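Local coordinates for 3-hydroxy-3-methylglutaryl-CoA lyase (Acinetobacter baumannii, PDB 6NDS), which belongs to the HMGL-like family, whose members are built on a TIM barrel, and holds a zinc ion and coenzyme A, at residues F154-P157 with F158-K161; H173-L177 with G178-I182; I258-E261 with D262-M266. One frame throughout, in Å; residues are numbered along the deposited sequence.

How the contacts relate
The three contacts follow one another along a chain whose parallel strands and outer helices form a TIM barrel. Contact 1 (154-161) lies in the loop leaving strand 145-151, the side chain of Pro-157 about 11 Å from the zinc ion and that of Phe-158 about 11 Å from coenzyme A. That loop runs into helix 164-176, and contact 2 (173-182) ends this helix and leads into strand 182-186, so the two serve one strand-helix-strand unit, their centres 24 Å apart. Contact 3 (258-266) starts helix 260-270, after strand 237-240, its centre 26 Å from contact 1 and 29 Å from contact 2, across the chain's centre from the latter. Contacts 1 and 3 also touch the second subunit.

Contact 1 (F154-P157 with F158-K161); sequences FGCP and FEGK
The sulfur of Cys-156 takes two backbone N-H groups from the turn that follows it: SG accepts from Phe-158 N at 3.2 Å and from Glu-159 N at 3.3 Å, the second bond nearly straight (167°). With SG anti to its own backbone nitrogen (chi1 171°), the thiol swings in under the turn, so that one compact side chain satisfies both amides. Its flank also rests against the CB of Phe-158, 3.7 Å from SG.

The backbone closes the same turn. Cys-156 and Gly-160 form a single antiparallel hydrogen-bonded pair: Cys-156 N reaches Gly-160 O at 2.8 Å, and Gly-160 N returns to Cys-156 O at 2.9 Å. Gly-160 and Gly-155 both have positive phi, and at their backbone angles a CB would press on the preceding carbonyl oxygen, which explains glycine at both places. Pro-157, whose ring restricts phi to values near its -67°, suits the start of the bend.

Pro-157 packs on His-310 of the second subunit and Phe-158 on its Pro-311. Phe-158 also packs on Thr-116, His-117 and Ala-120, and Glu-159 OE2 bonds to Thr-116 OG1. The hairpin-like turn, in the loop between strand 145-151 and helix 164-176, thus lies against helix 115-122.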
ATOM      1  N   PHE A 154      11.322   9.523 -11.025  1.00 20.76           N
ATOM      2  CA  PHE A 154      10.047   9.094 -11.580  1.00 18.46           C
ATOM      3  C   PHE A 154       9.034  10.231 -11.707  1.00 25.04           C
ATOM      4  O   PHE A 154       7.848   9.972 -11.949  1.00 26.76           O
ATOM      5  CB  PHE A 154       9.481   7.957 -10.723  1.00 19.61           C
ATOM      6  CG  PHE A 154      10.427   6.793 -10.560  1.00 20.71           C
ATOM      7  CD1 PHE A 154      10.436   5.754 -11.482  1.00 19.56           C
ATOM      8  CD2 PHE A 154      11.309   6.742  -9.494  1.00 20.24           C
ATOM      9  CE1 PHE A 154      11.317   4.683 -11.338  1.00 20.97           C
ATOM     10  CE2 PHE A 154      12.183   5.676  -9.342  1.00 20.47           C
ATOM     11  CZ  PHE A 154      12.183   4.640 -10.269  1.00 19.62           C
ATOM     12  N   GLY A 155       9.470  11.475 -11.566  1.00 21.86           N
ATOM     13  CA  GLY A 155       8.595  12.631 -11.599  1.00 21.70           C
ATOM     14  C   GLY A 155       8.976  13.584 -10.481  1.00 21.77           C
ATOM     15  O   GLY A 155       9.634  13.215  -9.510  1.00 24.53           O
ATOM     16  N   CYS A 156       8.554  14.838 -10.633  1.00 22.68           N
ATOM     17  CA  CYS A 156       8.910  15.932  -9.747  1.00 23.26           C
ATOM     18  C   CYS A 156       7.659  16.660  -9.277  1.00 23.66           C
ATOM     19  O   CYS A 156       6.752  16.920 -10.079  1.00 25.43           O
ATOM     20  CB  CYS A 156       9.837  16.910 -10.479  1.00 23.54           C
ATOM     21  SG  CYS A 156      10.151  18.457  -9.598  1.00 27.57           S
ATOM     22  N   PRO A 157       7.575  17.000  -7.985  1.00 25.85           N
ATOM     23  CA  PRO A 157       6.398  17.737  -7.496  1.00 25.62           C
ATOM     24  C   PRO A 157       6.284  19.149  -8.058  1.00 25.19           C
ATOM     25  O   PRO A 157       5.205  19.752  -7.963  1.00 27.92           O
ATOM     26  CB  PRO A 157       6.607  17.762  -5.973  1.00 26.93           C
ATOM     27  CG  PRO A 157       8.108  17.677  -5.810  1.00 27.11           C
ATOM     28  CD  PRO A 157       8.570  16.759  -6.922  1.00 25.22           C
ATOM     29  N   PHE A 158       7.361  19.704  -8.623  1.00 24.84           N
ATOM     30  CA  PHE A 158       7.324  21.021  -9.244  1.00 27.86           C
ATOM     31  C   PHE A 158       7.133  20.948 -10.752  1.00 27.20           C
ATOM     32  O   PHE A 158       6.289  21.656 -11.311  1.00 32.87           O
ATOM     33  CB  PHE A 158       8.617  21.797  -8.958  1.00 27.38           C
ATOM     34  CG  PHE A 158       8.895  22.014  -7.505  1.00 28.46           C
ATOM     35  CD1 PHE A 158       8.105  22.875  -6.757  1.00 36.53           C
ATOM     36  CD2 PHE A 158       9.977  21.393  -6.894  1.00 29.37           C
ATOM     37  CE1 PHE A 158       8.374  23.102  -5.415  1.00 42.05           C
ATOM     38  CE2 PHE A 158      10.252  21.609  -5.545  1.00 28.96           C
ATOM     39  CZ  PHE A 158       9.450  22.468  -4.811  1.00 39.22           C
ATOM     40  N   GLU A 159       7.927  20.112 -11.422  1.00 30.77           N
ATOM     41  CA  GLU A 159       7.977  20.080 -12.877  1.00 33.16           C
ATOM     42  C   GLU A 159       7.028  19.056 -13.483  1.00 28.82           C
ATOM     43  O   GLU A 159       6.662  19.187 -14.658  1.00 30.87           O
ATOM     44  CB  GLU A 159       9.413  19.791 -13.344  1.00 32.26           C
ATOM     45  CG  GLU A 159      10.417  20.889 -12.961  1.00 34.92           C
ATOM     46  CD  GLU A 159      11.799  20.701 -13.587  1.00 35.34           C
ATOM     47  OE1 GLU A 159      12.008  19.690 -14.294  1.00 37.56           O
ATOM     48  OE2 GLU A 159      12.678  21.568 -13.368  1.00 30.92           O
ATOM     49  N   GLY A 160       6.613  18.068 -12.716  1.00 30.01           N
ATOM     50  CA  GLY A 160       5.754  17.009 -13.241  1.00 29.60           C
ATOM     51  C   GLY A 160       6.582  15.886 -13.860  1.00 26.95           C
ATOM     52  O   GLY A 160       7.410  15.280 -13.173  1.00 28.15           O
ATOM     53  N   LYS A 161       6.354  15.616 -15.149  1.00 29.72           N
ATOM     54  CA  LYS A 161       7.063  14.532 -15.818  1.00 29.38           C
ATOM     55  C   LYS A 161       8.552  14.843 -15.916  1.00 25.99           C
ATOM     56  O   LYS A 161       8.949  15.991 -16.124  1.00 31.20           O
ATOM     57  CB  LYS A 161       6.496  14.298 -17.217  1.00 38.58           C
ATOM     58  CG  LYS A 161       5.035  13.883 -17.258  1.00 45.59           C
ATOM     59  CD  LYS A 161       4.854  12.401 -16.990  1.00 54.51           C
ATOM     60  CE  LYS A 161       3.562  11.896 -17.622  1.00 59.68           C
ATOM     61  NZ  LYS A 161       3.207  10.522 -17.172  1.00 63.63           N
TER

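Contact 2 (H173-L177 with G178-I182); sequences HYLKL and GIHNI
A Schellman motif ends helix 164-176 and turns the chain toward strand 182-186. Its two bonds run back into the last helical turn: Ile-179 N donates to Tyr-174 O at 3.0 Å and Gly-178 N to Leu-175 O at 2.8 Å. Gly-178 makes the reversal with phi +82°, where a CB would clash with Leu-177 O; glycine fits because it has none.

The motif's usual apolar partnership is present too, for the CD1 methyl of Ile-179 lies 4.1 Å from CD1 of Tyr-174. Further along, the CD1 methyl of Ile-182 sits 3.6 Å from Tyr-174 CB, at the root of the aromatic ring. The phenol end points inward, where OH bonds to Thr-149 O, and Phe-130 of helix 126-140 meets the ring.

On the outer side Leu-175 makes a CH-pi contact with the His-180 imidazole, CG 3.9 Å from the ring centroid, over the face but displaced toward the rim, 16° off the normal. The chi1 of Leu-175, -95°, is off the staggered value, and this torsion sets CG over the ring; its CD1 comes within 3.2 Å of Ile-179 O.

Chemically, the turn satisfies two helix-end carbonyls with backbone amides while tyrosine and isoleucine bury their carbon surface beneath it and leucine lies against one face of a histidine ring that stays largely at the surface.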
ATOM      1  N   HIS A 173      26.737   9.806 -15.972  1.00 30.57           N
ATOM      2  CA  HIS A 173      27.723  10.740 -15.434  1.00 31.39           C
ATOM      3  C   HIS A 173      28.318  10.212 -14.131  1.00 29.33           C
ATOM      4  O   HIS A 173      29.528  10.328 -13.901  1.00 31.05           O
ATOM      5  CB  HIS A 173      27.081  12.111 -15.226  1.00 31.89           C
ATOM      6  CG  HIS A 173      28.061  13.238 -15.106  1.00 36.27           C
ATOM      7  ND1 HIS A 173      29.400  13.044 -14.833  1.00 41.69           N
ATOM      8  CD2 HIS A 173      27.891  14.577 -15.223  1.00 39.57           C
ATOM      9  CE1 HIS A 173      30.011  14.215 -14.789  1.00 40.44           C
ATOM     10  NE2 HIS A 173      29.120  15.162 -15.021  1.00 43.42           N
ATOM     11  N   TYR A 174      27.485   9.630 -13.267  1.00 26.72           N
ATOM     12  CA  TYR A 174      28.008   8.963 -12.080  1.00 24.27           C
ATOM     13  C   TYR A 174      29.016   7.880 -12.460  1.00 29.14           C
ATOM     14  O   TYR A 174      30.097   7.784 -11.867  1.00 29.47           O
ATOM     15  CB  TYR A 174      26.860   8.367 -11.271  1.00 22.96           C
ATOM     16  CG  TYR A 174      26.201   9.294 -10.274  1.00 24.07           C
ATOM     17  CD1 TYR A 174      26.945  10.024  -9.351  1.00 25.51           C
ATOM     18  CD2 TYR A 174      24.817   9.413 -10.237  1.00 23.15           C
ATOM     19  CE1 TYR A 174      26.315  10.851  -8.419  1.00 21.46           C
ATOM     20  CE2 TYR A 174      24.187  10.229  -9.323  1.00 21.63           C
ATOM     21  CZ  TYR A 174      24.939  10.952  -8.417  1.00 22.06           C
ATOM     22  OH  TYR A 174      24.288  11.753  -7.498  1.00 22.98           O
ATOM     23  N   LEU A 175      28.672   7.050 -13.452  1.00 29.51           N
ATOM     24  CA  LEU A 175      29.575   5.981 -13.876  1.00 32.75           C
ATOM     25  C   LEU A 175      30.893   6.540 -14.387  1.00 34.08           C
ATOM     26  O   LEU A 175      31.956   5.953 -14.154  1.00 37.57           O
ATOM     27  CB  LEU A 175      28.914   5.123 -14.957  1.00 34.39           C
ATOM     28  CG  LEU A 175      28.184   3.846 -14.515  1.00 37.25           C
ATOM     29  CD1 LEU A 175      27.371   4.062 -13.273  1.00 37.83           C
ATOM     30  CD2 LEU A 175      27.298   3.323 -15.630  1.00 38.17           C
ATOM     31  N   LYS A 176      30.841   7.670 -15.097  1.00 28.69           N
ATOM     32  CA  LYS A 176      32.064   8.276 -15.622  1.00 29.95           C
ATOM     33  C   LYS A 176      33.011   8.683 -14.500  1.00 36.33           C
ATOM     34  O   LYS A 176      34.235   8.656 -14.678  1.00 35.89           O
ATOM     35  CB  LYS A 176      31.721   9.479 -16.499  1.00 39.91           C
ATOM     36  CG  LYS A 176      31.021   9.112 -17.797  1.00 55.46           C
ATOM     37  CD  LYS A 176      30.960  10.282 -18.766  1.00 62.84           C
ATOM     38  CE  LYS A 176      29.598  10.379 -19.441  1.00 59.04           C
ATOM     39  NZ  LYS A 176      28.714  11.360 -18.742  1.00 46.07           N
ATOM     40  N   LEU A 177      32.468   9.061 -13.347  1.00 33.45           N
ATOM     41  CA  LEU A 177      33.253   9.343 -12.154  1.00 38.04           C
ATOM     42  C   LEU A 177      33.667   8.085 -11.402  1.00 38.16           C
ATOM     43  O   LEU A 177      34.269   8.200 -10.330  1.00 39.25           O
ATOM     44  CB  LEU A 177      32.464  10.258 -11.212  1.00 34.78           C
ATOM     45  CG  LEU A 177      32.169  11.677 -11.700  1.00 39.41           C
ATOM     46  CD1 LEU A 177      31.485  12.469 -10.592  1.00 42.82           C
ATOM     47  CD2 LEU A 177      33.448  12.352 -12.131  1.00 44.16           C
ATOM     48  N   GLY A 178      33.360   6.898 -11.921  1.00 33.55           N
ATOM     49  CA  GLY A 178      33.717   5.672 -11.241  1.00 33.55           C
ATOM     50  C   GLY A 178      32.752   5.266 -10.150  1.00 34.89           C
ATOM     51  O   GLY A 178      33.066   4.362  -9.363  1.00 35.97           O
ATOM     52  N   ILE A 179      31.592   5.905 -10.073  1.00 34.36           N
ATOM     53  CA  ILE A 179      30.575   5.590  -9.076  1.00 31.87           C
ATOM     54  C   ILE A 179      29.568   4.672  -9.760  1.00 33.60           C
ATOM     55  O   ILE A 179      28.708   5.126 -10.521  1.00 31.22           O
ATOM     56  CB  ILE A 179      29.922   6.856  -8.519  1.00 29.80           C
ATOM     57  CG1 ILE A 179      30.980   7.732  -7.838  1.00 33.32           C
ATOM     58  CG2 ILE A 179      28.789   6.497  -7.535  1.00 27.90           C
ATOM     59  CD1 ILE A 179      30.499   9.131  -7.517  1.00 32.41           C
ATOM     60  N   HIS A 180      29.677   3.370  -9.502  1.00 36.02           N
ATOM     61  CA  HIS A 180      28.824   2.388 -10.158  1.00 34.29           C
ATOM     62  C   HIS A 180      27.686   1.900  -9.275  1.00 30.04           C
ATOM     63  O   HIS A 180      26.790   1.212  -9.774  1.00 31.36           O
ATOM     64  CB  HIS A 180      29.653   1.187 -10.642  1.00 38.89           C
ATOM     65  CG  HIS A 180      30.433   1.459 -11.895  1.00 42.36           C
ATOM     66  ND1 HIS A 180      30.139   0.856 -13.100  1.00 43.73           N
ATOM     67  CD2 HIS A 180      31.492   2.271 -12.129  1.00 49.35           C
ATOM     68  CE1 HIS A 180      30.983   1.284 -14.022  1.00 49.65           C
ATOM     69  NE2 HIS A 180      31.816   2.142 -13.459  1.00 48.04           N
ATOM     70  N   ASN A 181      27.679   2.250  -7.991  1.00 25.30           N
ATOM     71  CA  ASN A 181      26.506   2.015  -7.159  1.00 24.07           C
ATOM     72  C   ASN A 181      25.579   3.217  -7.272  1.00 23.79           C
ATOM     73  O   ASN A 181      25.985   4.355  -6.993  1.00 23.66           O
ATOM     74  CB  ASN A 181      26.896   1.753  -5.707  1.00 25.05           C
ATOM     75  CG  ASN A 181      27.397   0.336  -5.496  1.00 30.83           C
ATOM     76  OD1 ASN A 181      27.725  -0.363  -6.450  1.00 40.33           O
ATOM     77  ND2 ASN A 181      27.442  -0.098  -4.245  1.00 32.51           N
ATOM     78  N   ILE A 182      24.329   2.956  -7.658  1.00 21.07           N
ATOM     79  CA  ILE A 182      23.367   3.980  -8.050  1.00 22.23           C
ATOM     80  C   ILE A 182      22.063   3.754  -7.299  1.00 21.75           C
ATOM     81  O   ILE A 182      21.585   2.618  -7.204  1.00 20.69           O
ATOM     82  CB  ILE A 182      23.109   3.939  -9.579  1.00 19.59           C
ATOM     83  CG1 ILE A 182      24.403   4.160 -10.369  1.00 26.05           C
ATOM     84  CG2 ILE A 182      22.028   4.933  -9.974  1.00 24.38           C
ATOM     85  CD1 ILE A 182      25.057   5.496 -10.110  1.00 29.49           C
TER

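Contact 3 (I258-E261 with D262-M266); sequences ICTE and DLVNM
Asp-262 reaches back along Cys-259, one turn earlier, at the start of helix 260-270. Its CB sits 3.6 Å from Cys-259 O. CG, placed anti to the carbonyl carbon of Asp-262 (chi1 -64°), lies 3.5 Å from Cys-259 SG. At the tip both oxygens lie beside SG (OD1 at 3.6 Å, OD2 at 3.7 Å), and OD2 also comes 3.6 Å from Cys-259 CB. Each oxygen also takes a backbone N-H, OD1 from Leu-300 and OD2 from Gln-299.

Cys-259 is the N-cap, and its SG accepts a weak bond from Asp-262 N at 3.6 Å. The regular helical ladder begins at the same residue, with Leu-263 N bonded to Cys-259 O. CD1 of Ile-258 packs 4.0 Å from Leu-263 CD2, joining the residue before the N-cap to the first turn of the helix.

Acidic residues suit the N-terminal, partly positive end of the helix dipole, which probably favours carboxylates. The buried carboxylate of Glu-261 is held by Ser-285 OG and Ser-298 OG, both at OE2, and by Gly-243 N at OE1; OE2 stands 4.9 Å from Asp-262 OD1. Two acids this close would tend to raise each other's proton affinity, which these donors probably offset.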
ATOM      1  N   ILE A 258       8.653   3.786   2.027  1.00 17.58           N
ATOM      2  CA  ILE A 258       8.006   2.504   2.279  1.00 18.42           C
ATOM      3  C   ILE A 258       8.426   1.994   3.651  1.00 19.99           C
ATOM      4  O   ILE A 258       9.565   2.187   4.107  1.00 17.86           O
ATOM      5  CB  ILE A 258       8.303   1.472   1.181  1.00 19.04           C
ATOM      6  CG1 ILE A 258       9.796   1.271   0.998  1.00 20.75           C
ATOM      7  CG2 ILE A 258       7.633   1.883  -0.139  1.00 19.68           C
ATOM      8  CD1 ILE A 258      10.125   0.004   0.193  1.00 26.34           C
ATOM      9  N   CYS A 259       7.481   1.362   4.332  1.00 15.40           N
ATOM     10  CA  CYS A 259       7.687   0.890   5.692  1.00 14.90           C
ATOM     11  C   CYS A 259       8.507  -0.399   5.711  1.00 14.87           C
ATOM     12  O   CYS A 259       8.125  -1.393   5.089  1.00 16.70           O
ATOM     13  CB  CYS A 259       6.319   0.662   6.323  1.00 16.81           C
ATOM     14  SG  CYS A 259       6.365  -0.114   7.927  1.00 20.46           S
ATOM     15  N   THR A 260       9.612  -0.398   6.463  1.00 15.37           N
ATOM     16  CA  THR A 260      10.516  -1.549   6.456  1.00 14.48           C
ATOM     17  C   THR A 260       9.801  -2.827   6.869  1.00 16.93           C
ATOM     18  O   THR A 260       9.947  -3.862   6.215  1.00 16.34           O
ATOM     19  CB  THR A 260      11.714  -1.295   7.375  1.00 16.17           C
ATOM     20  OG1 THR A 260      12.293  -0.038   7.031  1.00 17.26           O
ATOM     21  CG2 THR A 260      12.779  -2.375   7.173  1.00 18.48           C
ATOM     22  N   GLU A 261       9.041  -2.789   7.966  1.00 15.40           N
ATOM     23  CA  GLU A 261       8.440  -4.045   8.407  1.00 15.89           C
ATOM     24  C   GLU A 261       7.313  -4.486   7.469  1.00 18.33           C
ATOM     25  O   GLU A 261       7.077  -5.689   7.320  1.00 17.29           O
ATOM     26  CB  GLU A 261       7.969  -3.937   9.862  1.00 18.69           C
ATOM     27  CG  GLU A 261       6.930  -2.874  10.135  1.00 19.65           C
ATOM     28  CD  GLU A 261       7.509  -1.524  10.555  1.00 18.91           C
ATOM     29  OE1 GLU A 261       8.689  -1.220  10.274  1.00 19.58           O
ATOM     30  OE2 GLU A 261       6.748  -0.746  11.151  1.00 20.95           O
ATOM     31  N   ASP A 262       6.634  -3.549   6.801  1.00 15.96           N
ATOM     32  CA  ASP A 262       5.659  -3.954   5.791  1.00 15.31           C
ATOM     33  C   ASP A 262       6.355  -4.581   4.581  1.00 17.48           C
ATOM     34  O   ASP A 262       5.858  -5.563   4.019  1.00 16.45           O
ATOM     35  CB  ASP A 262       4.790  -2.759   5.364  1.00 17.90           C
ATOM     36  CG  ASP A 262       3.917  -2.204   6.502  1.00 22.47           C
ATOM     37  OD1 ASP A 262       3.947  -2.757   7.623  1.00 22.54           O
ATOM     38  OD2 ASP A 262       3.194  -1.200   6.276  1.00 22.60           O
ATOM     39  N   LEU A 263       7.508  -4.037   4.171  1.00 16.72           N
ATOM     40  CA  LEU A 263       8.287  -4.647   3.087  1.00 15.95           C
ATOM     41  C   LEU A 263       8.776  -6.041   3.463  1.00 17.14           C
ATOM     42  O   LEU A 263       8.641  -6.997   2.684  1.00 16.20           O
ATOM     43  CB  LEU A 263       9.471  -3.744   2.732  1.00 16.85           C
ATOM     44  CG  LEU A 263      10.550  -4.368   1.838  1.00 16.89           C
ATOM     45  CD1 LEU A 263       9.970  -4.718   0.477  1.00 18.36           C
ATOM     46  CD2 LEU A 263      11.736  -3.394   1.696  1.00 17.72           C
ATOM     47  N   VAL A 264       9.347  -6.182   4.661  1.00 16.66           N
ATOM     48  CA  VAL A 264       9.863  -7.482   5.079  1.00 15.05           C
ATOM     49  C   VAL A 264       8.726  -8.484   5.230  1.00 14.76           C
ATOM     50  O   VAL A 264       8.874  -9.650   4.870  1.00 15.62           O
ATOM     51  CB  VAL A 264      10.695  -7.357   6.367  1.00 16.52           C
ATOM     52  CG1 VAL A 264      11.169  -8.753   6.865  1.00 18.08           C
ATOM     53  CG2 VAL A 264      11.906  -6.447   6.130  1.00 18.96           C
ATOM     54  N   ASN A 265       7.563  -8.047   5.722  1.00 15.82           N
ATOM     55  CA  ASN A 265       6.427  -8.970   5.801  1.00 14.05           C
ATOM     56  C   ASN A 265       6.000  -9.437   4.417  1.00 15.04           C
ATOM     57  O   ASN A 265       5.703 -10.618   4.215  1.00 17.71           O
ATOM     58  CB  ASN A 265       5.243  -8.312   6.521  1.00 19.69           C
ATOM     59  CG  ASN A 265       4.040  -9.237   6.609  1.00 19.42           C
ATOM     60  OD1 ASN A 265       4.038 -10.206   7.381  1.00 19.51           O
ATOM     61  ND2 ASN A 265       3.014  -8.961   5.794  1.00 18.33           N
ATOM     62  N   MET A 266       5.962  -8.520   3.445  1.00 14.42           N
ATOM     63  CA  MET A 266       5.621  -8.912   2.081  1.00 16.98           C
ATOM     64  C   MET A 266       6.562 -10.001   1.570  1.00 16.21           C
ATOM     65  O   MET A 266       6.120 -11.021   1.017  1.00 18.52           O
ATOM     66  CB  MET A 266       5.681  -7.690   1.161  1.00 16.63           C
ATOM     67  CG  MET A 266       5.367  -8.073  -0.289  1.00 19.30           C
ATOM     68  SD  MET A 266       5.243  -6.685  -1.437  1.00 20.65           S
ATOM     69  CE  MET A 266       6.968  -6.270  -1.701  1.00 20.44           C
TER